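Local coordinates for protein amine Dehydrogenase (Pseudomonas putida, PDB 1JMX) that probably serves as the beta-propeller subunit of a three-chain quinohemoprotein that oxidises primary amines and passes the electrons on to heme c, at residues L60-H63 with I67-I70; T56-N61 with N77-N82; V25-V28 with V33-S36. All coordinates share one frame; numbering follows the deposited sequence.

Interaction 1. Residues L60-H63 with I67-I70; sequences LNNH and IYGI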
ATOM      1  N   LEU B  60     -25.908   6.727  -6.511  1.00 13.48           N
ATOM      2  CA  LEU B  60     -24.710   7.566  -6.445  1.00 11.76           C
ATOM      3  C   LEU B  60     -23.768   6.828  -7.386  1.00 11.52           C
ATOM      4  O   LEU B  60     -23.376   5.696  -7.111  1.00  9.86           O
ATOM      5  CB  LEU B  60     -24.114   7.561  -5.035  1.00 11.83           C
ATOM      6  CG  LEU B  60     -23.336   8.773  -4.508  1.00 12.29           C
ATOM      7  CD1 LEU B  60     -22.250   8.275  -3.566  1.00 11.22           C
ATOM      8  CD2 LEU B  60     -22.737   9.614  -5.614  1.00 10.78           C
ATOM      9  N   ASN B  61     -23.448   7.454  -8.509  1.00 11.14           N
ATOM     10  CA  ASN B  61     -22.593   6.836  -9.505  1.00 11.01           C
ATOM     11  C   ASN B  61     -21.606   7.828 -10.102  1.00 10.96           C
ATOM     12  O   ASN B  61     -21.373   8.901  -9.547  1.00  8.92           O
ATOM     13  CB  ASN B  61     -23.468   6.251 -10.616  1.00 11.90           C
ATOM     14  CG  ASN B  61     -23.108   4.818 -10.956  1.00 13.09           C
ATOM     15  OD1 ASN B  61     -22.298   4.181 -10.279  1.00 12.63           O
ATOM     16  ND2 ASN B  61     -23.715   4.303 -12.009  1.00 12.39           N
ATOM     17  N   ASN B  62     -21.012   7.435 -11.225  1.00 11.17           N
ATOM     18  CA  ASN B  62     -20.048   8.253 -11.955  1.00 11.23           C
ATOM     19  C   ASN B  62     -18.893   8.735 -11.088  1.00 11.46           C
ATOM     20  O   ASN B  62     -18.568   9.926 -11.054  1.00 10.32           O
ATOM     21  CB  ASN B  62     -20.747   9.437 -12.618  1.00 12.29           C
ATOM     22  CG  ASN B  62     -20.051   9.889 -13.876  1.00 12.28           C
ATOM     23  OD1 ASN B  62     -19.548   9.072 -14.644  1.00 15.16           O
ATOM     24  ND2 ASN B  62     -20.014  11.190 -14.099  1.00 14.11           N
ATOM     25  N   HIS B  63     -18.295   7.790 -10.370  1.00 10.31           N
ATOM     26  CA  HIS B  63     -17.163   8.055  -9.493  1.00  9.47           C
ATOM     27  C   HIS B  63     -17.453   9.020  -8.351  1.00  9.37           C
ATOM     28  O   HIS B  63     -16.714   9.984  -8.132  1.00  8.97           O
ATOM     29  CB  HIS B  63     -15.952   8.512 -10.315  1.00 10.35           C
ATOM     30  CG  HIS B  63     -15.598   7.573 -11.425  1.00  9.68           C
ATOM     31  ND1 HIS B  63     -15.029   6.339 -11.202  1.00 10.05           N
ATOM     32  CD2 HIS B  63     -15.783   7.663 -12.762  1.00 11.26           C
ATOM     33  CE1 HIS B  63     -14.882   5.707 -12.352  1.00 10.61           C
ATOM     34  NE2 HIS B  63     -15.332   6.489 -13.314  1.00 12.50           N
ATOM     35  N   ILE B  67     -25.759  11.851  -8.964  1.00 14.34           N
ATOM     36  CA  ILE B  67     -26.878  11.070  -8.443  1.00 13.29           C
ATOM     37  C   ILE B  67     -27.905  10.929  -9.574  1.00 13.11           C
ATOM     38  O   ILE B  67     -28.277  11.914 -10.195  1.00 14.87           O
ATOM     39  CB  ILE B  67     -27.514  11.744  -7.213  1.00 13.03           C
ATOM     40  CG1 ILE B  67     -26.469  11.890  -6.107  1.00 13.42           C
ATOM     41  CG2 ILE B  67     -28.671  10.916  -6.700  1.00 12.09           C
ATOM     42  CD1 ILE B  67     -26.950  12.661  -4.919  1.00 14.68           C
ATOM     43  N   TYR B  68     -28.299   9.696  -9.885  1.00 13.01           N
ATOM     44  CA  TYR B  68     -29.262   9.419 -10.952  1.00 11.93           C
ATOM     45  C   TYR B  68     -30.529   8.755 -10.427  1.00 13.56           C
ATOM     46  O   TYR B  68     -30.506   8.015  -9.450  1.00 13.55           O
ATOM     47  CB  TYR B  68     -28.647   8.501 -12.012  1.00 10.84           C
ATOM     48  CG  TYR B  68     -27.292   8.941 -12.510  1.00  9.77           C
ATOM     49  CD1 TYR B  68     -26.141   8.703 -11.758  1.00 10.41           C
ATOM     50  CD2 TYR B  68     -27.157   9.610 -13.722  1.00  9.58           C
ATOM     51  CE1 TYR B  68     -24.892   9.124 -12.196  1.00  9.45           C
ATOM     52  CE2 TYR B  68     -25.909  10.034 -14.170  1.00  9.40           C
ATOM     53  CZ  TYR B  68     -24.781   9.788 -13.400  1.00  9.33           C
ATOM     54  OH  TYR B  68     -23.547  10.215 -13.823  1.00 10.15           O
ATOM     55  N   GLY B  69     -31.643   9.046 -11.076  1.00 14.21           N
ATOM     56  CA  GLY B  69     -32.900   8.446 -10.695  1.00 14.13           C
ATOM     57  C   GLY B  69     -33.280   7.589 -11.880  1.00 14.67           C
ATOM     58  O   GLY B  69     -33.304   8.079 -13.014  1.00 16.60           O
ATOM     59  N   ILE B  70     -33.495   6.301 -11.644  1.00 14.79           N
ATOM     60  CA  ILE B  70     -33.864   5.384 -12.714  1.00 15.83           C
ATOM     61  C   ILE B  70     -35.217   4.756 -12.396  1.00 16.26           C
ATOM     62  O   ILE B  70     -35.429   4.260 -11.293  1.00 17.31           O
ATOM     63  CB  ILE B  70     -32.814   4.233 -12.880  1.00 16.68           C
ATOM     64  CG1 ILE B  70     -31.414   4.792 -13.166  1.00 14.38           C
ATOM     65  CG2 ILE B  70     -33.233   3.284 -14.009  1.00 15.18           C
ATOM     66  CD1 ILE B  70     -31.209   5.238 -14.594  1.00 18.16           C
TER

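Interaction 2. Residues T56-N61 with N77-N82; sequences TAYVLN and NTFHAN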
ATOM      1  N   THR B  56     -38.796   4.122  -8.189  1.00 18.47           N
ATOM      2  CA  THR B  56     -37.610   4.866  -8.601  1.00 16.79           C
ATOM      3  C   THR B  56     -36.405   4.599  -7.707  1.00 15.17           C
ATOM      4  O   THR B  56     -36.468   4.779  -6.495  1.00 13.77           O
ATOM      5  CB  THR B  56     -37.862   6.398  -8.596  1.00 17.34           C
ATOM      6  OG1 THR B  56     -39.049   6.707  -9.338  1.00 17.45           O
ATOM      7  CG2 THR B  56     -36.679   7.132  -9.218  1.00 15.59           C
ATOM      8  N   ALA B  57     -35.310   4.169  -8.322  1.00 15.03           N
ATOM      9  CA  ALA B  57     -34.073   3.909  -7.599  1.00 14.05           C
ATOM     10  C   ALA B  57     -33.141   5.098  -7.790  1.00 13.93           C
ATOM     11  O   ALA B  57     -32.975   5.584  -8.904  1.00 15.20           O
ATOM     12  CB  ALA B  57     -33.405   2.639  -8.125  1.00 13.59           C
ATOM     13  N   TYR B  58     -32.599   5.617  -6.695  1.00 13.66           N
ATOM     14  CA  TYR B  58     -31.651   6.722  -6.782  1.00 13.57           C
ATOM     15  C   TYR B  58     -30.267   6.140  -6.529  1.00 13.31           C
ATOM     16  O   TYR B  58     -30.056   5.445  -5.537  1.00 13.34           O
ATOM     17  CB  TYR B  58     -32.005   7.842  -5.801  1.00 14.71           C
ATOM     18  CG  TYR B  58     -33.216   8.637  -6.249  1.00 15.50           C
ATOM     19  CD1 TYR B  58     -34.502   8.273  -5.845  1.00 14.93           C
ATOM     20  CD2 TYR B  58     -33.076   9.730  -7.104  1.00 14.46           C
ATOM     21  CE1 TYR B  58     -35.611   8.978  -6.278  1.00 16.46           C
ATOM     22  CE2 TYR B  58     -34.182  10.439  -7.544  1.00 16.23           C
ATOM     23  CZ  TYR B  58     -35.450  10.060  -7.127  1.00 15.61           C
ATOM     24  OH  TYR B  58     -36.555  10.762  -7.558  1.00 17.82           O
ATOM     25  N   VAL B  59     -29.348   6.404  -7.459  1.00 14.29           N
ATOM     26  CA  VAL B  59     -27.988   5.861  -7.424  1.00 13.76           C
ATOM     27  C   VAL B  59     -26.836   6.868  -7.457  1.00 13.35           C
ATOM     28  O   VAL B  59     -26.786   7.745  -8.323  1.00 13.86           O
ATOM     29  CB  VAL B  59     -27.782   4.879  -8.624  1.00 14.87           C
ATOM     30  CG1 VAL B  59     -26.481   4.098  -8.479  1.00 13.99           C
ATOM     31  CG2 VAL B  59     -28.966   3.927  -8.749  1.00 14.65           C
ATOM     32  N   LEU B  60     -25.908   6.727  -6.511  1.00 13.48           N
ATOM     33  CA  LEU B  60     -24.710   7.566  -6.445  1.00 11.76           C
ATOM     34  C   LEU B  60     -23.768   6.828  -7.386  1.00 11.52           C
ATOM     35  O   LEU B  60     -23.376   5.696  -7.111  1.00  9.86           O
ATOM     36  CB  LEU B  60     -24.114   7.561  -5.035  1.00 11.83           C
ATOM     37  CG  LEU B  60     -23.336   8.773  -4.508  1.00 12.29           C
ATOM     38  CD1 LEU B  60     -22.250   8.275  -3.566  1.00 11.22           C
ATOM     39  CD2 LEU B  60     -22.737   9.614  -5.614  1.00 10.78           C
ATOM     40  N   ASN B  61     -23.448   7.454  -8.509  1.00 11.14           N
ATOM     41  CA  ASN B  61     -22.593   6.836  -9.505  1.00 11.01           C
ATOM     42  C   ASN B  61     -21.606   7.828 -10.102  1.00 10.96           C
ATOM     43  O   ASN B  61     -21.373   8.901  -9.547  1.00  8.92           O
ATOM     44  CB  ASN B  61     -23.468   6.251 -10.616  1.00 11.90           C
ATOM     45  CG  ASN B  61     -23.108   4.818 -10.956  1.00 13.09           C
ATOM     46  OD1 ASN B  61     -22.298   4.181 -10.279  1.00 12.63           O
ATOM     47  ND2 ASN B  61     -23.715   4.303 -12.009  1.00 12.39           N
ATOM     48  N   ASN B  77     -33.902   7.005 -17.200  1.00 18.02           N
ATOM     49  CA  ASN B  77     -33.166   7.951 -16.368  1.00 17.31           C
ATOM     50  C   ASN B  77     -34.047   9.201 -16.231  1.00 17.16           C
ATOM     51  O   ASN B  77     -34.100  10.045 -17.125  1.00 17.36           O
ATOM     52  CB  ASN B  77     -31.833   8.292 -17.040  1.00 17.60           C
ATOM     53  CG  ASN B  77     -30.978   9.237 -16.215  1.00 19.05           C
ATOM     54  OD1 ASN B  77     -31.232   9.463 -15.029  1.00 20.58           O
ATOM     55  ND2 ASN B  77     -29.952   9.790 -16.841  1.00 18.50           N
ATOM     56  N   THR B  78     -34.760   9.283 -15.114  1.00 17.01           N
ATOM     57  CA  THR B  78     -35.686  10.379 -14.840  1.00 17.16           C
ATOM     58  C   THR B  78     -35.129  11.548 -14.026  1.00 18.04           C
ATOM     59  O   THR B  78     -35.744  12.617 -13.955  1.00 19.15           O
ATOM     60  CB  THR B  78     -36.931   9.853 -14.096  1.00 16.69           C
ATOM     61  OG1 THR B  78     -36.525   9.255 -12.860  1.00 18.25           O
ATOM     62  CG2 THR B  78     -37.672   8.825 -14.943  1.00 16.26           C
ATOM     63  N   PHE B  79     -33.984  11.345 -13.389  1.00 16.46           N
ATOM     64  CA  PHE B  79     -33.393  12.391 -12.577  1.00 14.41           C
ATOM     65  C   PHE B  79     -31.891  12.320 -12.638  1.00 14.67           C
ATOM     66  O   PHE B  79     -31.307  11.248 -12.759  1.00 15.25           O
ATOM     67  CB  PHE B  79     -33.850  12.248 -11.126  1.00 13.09           C
ATOM     68  CG  PHE B  79     -33.201  13.217 -10.185  1.00 13.02           C
ATOM     69  CD1 PHE B  79     -33.676  14.516 -10.069  1.00 13.63           C
ATOM     70  CD2 PHE B  79     -32.119  12.826  -9.399  1.00 14.52           C
ATOM     71  CE1 PHE B  79     -33.092  15.413  -9.187  1.00 13.49           C
ATOM     72  CE2 PHE B  79     -31.524  13.717  -8.512  1.00 13.48           C
ATOM     73  CZ  PHE B  79     -32.015  15.016  -8.407  1.00 14.53           C
ATOM     74  N   HIS B  80     -31.268  13.485 -12.582  1.00 13.97           N
ATOM     75  CA  HIS B  80     -29.827  13.564 -12.597  1.00 13.69           C
ATOM     76  C   HIS B  80     -29.367  14.849 -11.934  1.00 13.60           C
ATOM     77  O   HIS B  80     -29.773  15.945 -12.316  1.00 14.51           O
ATOM     78  CB  HIS B  80     -29.267  13.475 -14.013  1.00 12.71           C
ATOM     79  CG  HIS B  80     -27.800  13.757 -14.082  1.00 14.98           C
ATOM     80  ND1 HIS B  80     -26.891  13.147 -13.247  1.00 16.63           N
ATOM     81  CD2 HIS B  80     -27.092  14.645 -14.820  1.00 16.91           C
ATOM     82  CE1 HIS B  80     -25.688  13.648 -13.463  1.00 16.51           C
ATOM     83  NE2 HIS B  80     -25.783  14.559 -14.413  1.00 17.66           N
ATOM     84  N   ALA B  81     -28.526  14.693 -10.923  1.00 13.21           N
ATOM     85  CA  ALA B  81     -27.974  15.813 -10.188  1.00 12.13           C
ATOM     86  C   ALA B  81     -26.465  15.676 -10.163  1.00 11.89           C
ATOM     87  O   ALA B  81     -25.935  14.639  -9.786  1.00 11.63           O
ATOM     88  CB  ALA B  81     -28.524  15.835  -8.770  1.00 11.94           C
ATOM     89  N   ASN B  82     -25.777  16.693 -10.655  1.00 12.05           N
ATOM     90  CA  ASN B  82     -24.332  16.684 -10.643  1.00 11.82           C
ATOM     91  C   ASN B  82     -23.936  17.406  -9.367  1.00 12.01           C
ATOM     92  O   ASN B  82     -24.529  18.426  -9.017  1.00 12.68           O
ATOM     93  CB  ASN B  82     -23.774  17.395 -11.877  1.00 11.98           C
ATOM     94  CG  ASN B  82     -22.286  17.620 -11.791  1.00  9.29           C
ATOM     95  OD1 ASN B  82     -21.835  18.739 -11.602  1.00 15.37           O
ATOM     96  ND2 ASN B  82     -21.518  16.555 -11.898  1.00 12.91           N
TER
HETATM   97  O   HOH W   1     -37.345  10.931 -10.703  1.00 36.15           O

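Interaction 3. Residues V25-V28 with V33-S36; sequences VVDV and VYKS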
ATOM      1  N   VAL B  25     -32.728  -6.142 -11.413  1.00 14.66           N
ATOM      2  CA  VAL B  25     -33.886  -6.341 -10.564  1.00 14.29           C
ATOM      3  C   VAL B  25     -33.978  -7.849 -10.364  1.00 14.81           C
ATOM      4  O   VAL B  25     -34.014  -8.616 -11.327  1.00 14.63           O
ATOM      5  CB  VAL B  25     -35.185  -5.815 -11.213  1.00 14.38           C
ATOM      6  CG1 VAL B  25     -36.353  -6.010 -10.263  1.00 13.84           C
ATOM      7  CG2 VAL B  25     -35.042  -4.347 -11.562  1.00 12.73           C
ATOM      8  N   VAL B  26     -33.932  -8.265  -9.107  1.00 15.24           N
ATOM      9  CA  VAL B  26     -34.007  -9.669  -8.763  1.00 15.64           C
ATOM     10  C   VAL B  26     -35.391  -9.983  -8.223  1.00 15.71           C
ATOM     11  O   VAL B  26     -35.893  -9.303  -7.333  1.00 15.22           O
ATOM     12  CB  VAL B  26     -32.934 -10.056  -7.703  1.00 15.82           C
ATOM     13  CG1 VAL B  26     -33.173 -11.475  -7.178  1.00 16.07           C
ATOM     14  CG2 VAL B  26     -31.538  -9.960  -8.315  1.00 15.63           C
ATOM     15  N   ASP B  27     -36.044 -10.957  -8.839  1.00 16.37           N
ATOM     16  CA  ASP B  27     -37.344 -11.374  -8.380  1.00 17.03           C
ATOM     17  C   ASP B  27     -37.043 -12.292  -7.196  1.00 17.56           C
ATOM     18  O   ASP B  27     -36.521 -13.393  -7.365  1.00 18.09           O
ATOM     19  CB  ASP B  27     -38.076 -12.121  -9.487  1.00 18.15           C
ATOM     20  CG  ASP B  27     -39.440 -12.585  -9.054  1.00 19.32           C
ATOM     21  OD1 ASP B  27     -39.634 -13.805  -8.876  1.00 20.84           O
ATOM     22  OD2 ASP B  27     -40.311 -11.723  -8.863  1.00 22.70           O
ATOM     23  N   VAL B  28     -37.325 -11.803  -5.995  1.00 17.75           N
ATOM     24  CA  VAL B  28     -37.063 -12.550  -4.770  1.00 17.76           C
ATOM     25  C   VAL B  28     -37.787 -13.895  -4.653  1.00 19.71           C
ATOM     26  O   VAL B  28     -37.264 -14.822  -4.041  1.00 21.28           O
ATOM     27  CB  VAL B  28     -37.351 -11.674  -3.531  1.00 17.45           C
ATOM     28  CG1 VAL B  28     -37.201 -12.472  -2.238  1.00 17.11           C
ATOM     29  CG2 VAL B  28     -36.407 -10.484  -3.521  1.00 16.29           C
ATOM     30  N   VAL B  33     -33.029 -13.281 -12.054  1.00 19.06           N
ATOM     31  CA  VAL B  33     -32.961 -11.907 -12.531  1.00 19.77           C
ATOM     32  C   VAL B  33     -34.228 -11.576 -13.324  1.00 20.59           C
ATOM     33  O   VAL B  33     -34.531 -12.206 -14.340  1.00 21.11           O
ATOM     34  CB  VAL B  33     -31.710 -11.677 -13.413  1.00 19.16           C
ATOM     35  CG1 VAL B  33     -31.674 -10.237 -13.922  1.00 17.41           C
ATOM     36  CG2 VAL B  33     -30.455 -11.991 -12.611  1.00 18.11           C
ATOM     37  N   TYR B  34     -35.006 -10.633 -12.803  1.00 21.17           N
ATOM     38  CA  TYR B  34     -36.243 -10.210 -13.447  1.00 20.52           C
ATOM     39  C   TYR B  34     -35.957  -9.358 -14.682  1.00 20.10           C
ATOM     40  O   TYR B  34     -36.504  -9.605 -15.762  1.00 19.21           O
ATOM     41  CB  TYR B  34     -37.103  -9.444 -12.446  1.00 21.13           C
ATOM     42  CG  TYR B  34     -38.487  -9.152 -12.953  1.00 23.08           C
ATOM     43  CD1 TYR B  34     -39.475 -10.137 -12.936  1.00 23.70           C
ATOM     44  CD2 TYR B  34     -38.813  -7.892 -13.458  1.00 24.93           C
ATOM     45  CE1 TYR B  34     -40.762  -9.872 -13.414  1.00 25.40           C
ATOM     46  CE2 TYR B  34     -40.095  -7.617 -13.936  1.00 26.04           C
ATOM     47  CZ  TYR B  34     -41.061  -8.611 -13.910  1.00 24.43           C
ATOM     48  OH  TYR B  34     -42.319  -8.346 -14.381  1.00 25.23           O
ATOM     49  N   LYS B  35     -35.079  -8.371 -14.516  1.00 20.22           N
ATOM     50  CA  LYS B  35     -34.684  -7.478 -15.603  1.00 19.52           C
ATOM     51  C   LYS B  35     -33.380  -6.753 -15.265  1.00 18.94           C
ATOM     52  O   LYS B  35     -32.940  -6.732 -14.118  1.00 18.40           O
ATOM     53  CB  LYS B  35     -35.799  -6.461 -15.921  1.00 19.88           C
ATOM     54  CG  LYS B  35     -36.048  -5.428 -14.825  1.00 20.34           C
ATOM     55  CD  LYS B  35     -37.260  -4.555 -15.112  1.00 20.48           C
ATOM     56  CE  LYS B  35     -37.063  -3.723 -16.362  1.00 21.16           C
ATOM     57  NZ  LYS B  35     -38.290  -2.962 -16.681  1.00 21.00           N
ATOM     58  N   SER B  36     -32.768  -6.166 -16.286  1.00 19.52           N
ATOM     59  CA  SER B  36     -31.520  -5.437 -16.125  1.00 19.51           C
ATOM     60  C   SER B  36     -31.635  -4.094 -16.819  1.00 19.55           C
ATOM     61  O   SER B  36     -32.236  -3.986 -17.883  1.00 19.49           O
ATOM     62  CB  SER B  36     -30.357  -6.227 -16.740  1.00 18.70           C
ATOM     63  OG  SER B  36     -30.267  -7.525 -16.176  1.00 19.99           O
TER

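Interaction 1. Residues L60-H63 with I67-I70
Y68 turns CG anti to its carbonyl carbon (chi1 -50°), which carries the phenol across to N62, while N62 has CG anti to its own backbone N (chi1 -151°), sending the amide on past the hydroxyl to partners in K42 and D66. Y68 OH lies 3.1 Å from N62 CB, which sits at the ring edge close to its plane, and the N62 amide stands nearly upright to the ring, the planes 80° apart. Further back along the ring, Y68 CE1 packs 3.6 Å from N61 CB. Other polar ends are likewise held by the rest of the chain: Y68 OH bonds to D41, and N61 reaches G44 and N21 through the two ends of its amide. The contact belongs to the hairpin of strands 56-61 and 66-71, two central strands of a four-stranded antiparallel propeller blade. A phenylalanine in place of Y68 would probably leave the D41 carboxylate without its hydroxyl mate and N62 CB without the oxygen it packs on. L60 and I67 form a non-hydrogen-bonded antiparallel pair with CA atoms 4.6 Å apart. Their side chains share a face of the sheet but touch loosely, L60 CD2 to I67 CG1 at 4.4 Å. On strand 89-99, L60 packs on S93 and I67 on F97. Past the strand end, H63 packs against the backbone of another protein chain.

Interaction 2. Residues T56-N61 with N77-N82
Y58 and F79 meet across the intervening strand 66-71, where G69 has no side chain to come between them. The tight part is this aromatic pair: an offset edge-to-face arrangement in which the Y58 edge is directed to the F79 face, with centroids 5.7 Å apart and planes at 70°. Y58 CE2 makes the closest approach, 3.7 Å from F79 CD2. F79 has CG anti to its backbone N (chi1 175°), standing the ring up off the strand so that its CG-CD2 side meets Y58 CE2, while F130 of strand 126-131 and A138 of a loop pack on it. The other end is looser and wetter. T56 CG2 comes only to 4.2 Å from T78 OG1, and a water joins the two strands instead, hydrogen-bonded to T78 OG1 at 2.9 Å and to Y58 OH at 3.2 Å. T78 OG1 also has a weak bond to the G69 carbonyl, whereas T56 turns its own hydroxyl to D53. Strands 56-61 and 77-82 exchange no direct hydrogen bond; the link across strand 66-71 is side-chain packing and one water. T78 and F79 both face G69, forming a classic beta bulge in the outermost strand of a four-stranded antiparallel sheet, the blade unit of a beta-propeller.

Interaction 3. Residues V25-V28 with V33-S36
V25 is bound to strand 32-38 through both its backbone N and O. Its N-H gives an almost straight bond to K35 O, 2.8 Å long with an N-H...O angle of 177°. Its carbonyl oxygen accepts from two successive amides: Y34 N at 2.7 Å, more bent at 140°, and K35 N at 3.4 Å, a weak bond. Two residues opposite one make this a classic beta bulge, and beyond it the register resumes with V26 facing V33. The side chains of V25, Y34 and K35 run side by side. K35 has CG between its backbone N and carbonyl carbon (chi1 68°), laying CG against V25 CG2 at 3.6 Å, while Y34 CB packs 4.1 Å from V25 CG1 and also touches D27 CB. The far ends are fixed by a second shell. K35 NZ bonds to the carbonyls of P5 and L72, Y34 OH to that of A6, and D27 OD1 to the S30 hydroxyl in the hairpin turn. The Y34 ring also makes an edge-to-face contact with Y13. Strand 32-38 is the outermost of its sheet; strand 22-27 lies between it and strand 12-18, which pairs on its other side with the C-terminal strand 345-348.

Overall arrangement
Along the chain interaction 3 comes first, in the hairpin of strands 22-27 and 32-38; interactions 1 and 2 follow in the next blade. Those two are practically one site: their centres lie 5 Å apart, they share L60 and N61, and strand 66-71 bonds to strand 56-61 through Y68 and V59 and to strand 76-82 through G69 and F79. Interaction 3 stands about 20 Å from interaction 1 and 19 Å from interaction 2, centre to centre, its nearest atoms about 8 Å from either. The disulfide C37-C75 nevertheless ties its outer strand to the loop before strand 76-82, stapling adjacent blades. The blade of interaction 3 combines N-terminal strands with C-terminal strand 345-348, consistent with ring closure in beta-propellers.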